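Local coordinates for protein periplasmic beta-glucosidase (Pseudomonas aeruginosa, PDB 6R5T) that probably hydrolyses terminal, non-reducing beta-D-glucosyl residues with release of beta-D-glucose, as a periplasmic family 3 glycoside hydrolase, at residues 103-108 against 352-357. The protein carries 1 engineered substitution. Numbering follows the deposited sequence.
Sequences VARSAR and RQAARE
Arg-105 reaches from helix 100-116 to Glu-357 on helix 352-362, forming an interhelical salt bridge in this family 3 glycoside hydrolase. Segment 103-108 belongs to the N-terminal TIM-barrel-type domain, whereas helix 352-362 runs directly into strand 364-368, an outer strand of the six-stranded mixed sheet. The two helical segments run roughly antiparallel, at 148°, and their axes come no nearer than 10.3 Å; with only 154 Å² buried, this is a bridge made by one long side chain rather than close helix packing.

The ionic part is an end-on grip in which both terminal nitrogens of Arg-105 converge on a single carboxylate oxygen. NH1 of Arg-105 makes the straighter bond, donating to OE1 of Glu-357 over 2.9 Å and meeting the anti lone pair. NH2 of Arg-105 makes the more bent one, reaching the same OE1 of Glu-357 over 3.1 Å from above the carboxylate plane. OE1 lies in the guanidinium plane, yet the two planar groups are turned 60° apart, so a flat, two-oxygen pairing is not formed. Reach comes from an extended arginine: CG stands anti to the backbone N (chi1 -177°), and the chain stays straight as far as NE.

The van der Waals part is made by Ala-354 against one face of the guanidinium. Ala-354, one turn before Glu-357, sets its CA 3.4 Å from the guanidinium plane, offset toward the rim, while its CB touches NE of Arg-105 at 3.7 Å. On other sides of helix 100-116, Ala-104 and Ala-107 pack on helix 146-161. Besides accepting both bonds at OE1, Glu-357 also touches the arginine through CB, 3.6 Å from NH1 of Arg-105.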
# COMPACT_ATOMS: atom_id res chain seq x y z
N VAL A 103 23.08 -13.99 15.90
CA VAL A 103 23.25 -13.16 14.70
C VAL A 103 24.72 -12.76 14.58
O VAL A 103 25.28 -12.90 13.45
CB VAL A 103 22.30 -11.95 14.70
CG1 VAL A 103 22.56 -11.08 13.49
CG2 VAL A 103 20.87 -12.44 14.75
N ALA A 104 25.35 -12.33 15.67
CA ALA A 104 26.78 -11.95 15.65
C ALA A 104 27.62 -13.13 15.16
O ALA A 104 28.57 -12.96 14.40
CB ALA A 104 27.26 -11.48 17.00
N ARG A 105 27.31 -14.34 15.63
CA ARG A 105 28.13 -15.50 15.25
C ARG A 105 28.07 -15.71 13.74
O ARG A 105 29.08 -16.01 13.11
CB ARG A 105 27.65 -16.71 16.04
CG ARG A 105 28.48 -17.95 15.78
CD ARG A 105 27.99 -19.04 16.70
NE ARG A 105 28.79 -20.24 16.59
CZ ARG A 105 28.42 -21.43 17.03
NH1 ARG A 105 27.23 -21.57 17.60
NH2 ARG A 105 29.25 -22.45 16.90
N SER A 106 26.89 -15.56 13.16
CA SER A 106 26.72 -15.79 11.70
C SER A 106 27.58 -14.76 10.97
O SER A 106 28.25 -15.13 9.99
CB SER A 106 25.24 -15.74 11.25
OG SER A 106 24.73 -14.43 11.29
N ALA A 107 27.57 -13.50 11.42
CA ALA A 107 28.31 -12.41 10.74
C ALA A 107 29.82 -12.63 10.92
O ALA A 107 30.59 -12.41 9.99
CB ALA A 107 27.90 -11.08 11.31
N ARG A 108 30.21 -13.00 12.11
CA ARG A 108 31.66 -13.21 12.43
C ARG A 108 32.21 -14.31 11.53
O ARG A 108 33.29 -14.12 10.91
CB ARG A 108 31.88 -13.57 13.90
CG ARG A 108 33.35 -13.80 14.25
CD ARG A 108 34.06 -12.52 14.68
NE ARG A 108 34.22 -11.46 13.69
CZ ARG A 108 35.12 -11.43 12.69
NH1 ARG A 108 36.00 -12.41 12.49
NH2 ARG A 108 35.14 -10.37 11.89
N ARG A 352 30.53 -25.94 9.71
CA ARG A 352 29.20 -26.61 9.76
C ARG A 352 28.63 -26.58 11.17
O ARG A 352 27.42 -26.48 11.27
CB ARG A 352 29.25 -28.03 9.22
CG ARG A 352 29.54 -28.12 7.73
CD ARG A 352 29.52 -29.54 7.29
NE ARG A 352 29.79 -29.72 5.88
CZ ARG A 352 28.91 -29.59 4.90
NH1 ARG A 352 27.67 -29.25 5.19
NH2 ARG A 352 29.24 -29.77 3.64
N GLN A 353 29.44 -26.73 12.22
CA GLN A 353 28.86 -26.73 13.57
C GLN A 353 28.18 -25.37 13.80
O GLN A 353 27.06 -25.36 14.33
CB GLN A 353 29.89 -26.97 14.66
CG GLN A 353 29.23 -26.94 16.04
CD GLN A 353 30.15 -27.07 17.23
OE1 GLN A 353 29.70 -27.20 18.37
NE2 GLN A 353 31.45 -27.00 16.98
N ALA A 354 28.79 -24.26 13.43
CA ALA A 354 28.18 -22.93 13.65
C ALA A 354 26.89 -22.84 12.81
O ALA A 354 25.87 -22.36 13.35
CB ALA A 354 29.11 -21.79 13.30
N ALA A 355 26.92 -23.32 11.57
CA ALA A 355 25.71 -23.18 10.70
C ALA A 355 24.57 -23.99 11.30
O ALA A 355 23.42 -23.53 11.26
CB ALA A 355 25.99 -23.64 9.30
N ARG A 356 24.85 -25.19 11.81
CA ARG A 356 23.79 -26.07 12.34
C ARG A 356 23.24 -25.44 13.62
O ARG A 356 22.00 -25.40 13.80
CB ARG A 356 24.37 -27.48 12.56
CG ARG A 356 23.32 -28.50 12.99
CD ARG A 356 23.94 -29.88 12.98
NE ARG A 356 23.02 -30.91 13.39
CZ ARG A 356 23.24 -32.20 13.19
NH1 ARG A 356 24.32 -32.57 12.54
NH2 ARG A 356 22.37 -33.10 13.61
N GLU A 357 24.11 -24.96 14.52
CA GLU A 357 23.65 -24.35 15.80
C GLU A 357 22.83 -23.09 15.52
O GLU A 357 21.81 -22.87 16.17
CB GLU A 357 24.83 -24.08 16.72
CG GLU A 357 25.38 -25.42 17.21
CD GLU A 357 26.58 -25.40 18.13
OE1 GLU A 357 27.21 -24.36 18.28
OE2 GLU A 357 26.90 -26.49 18.68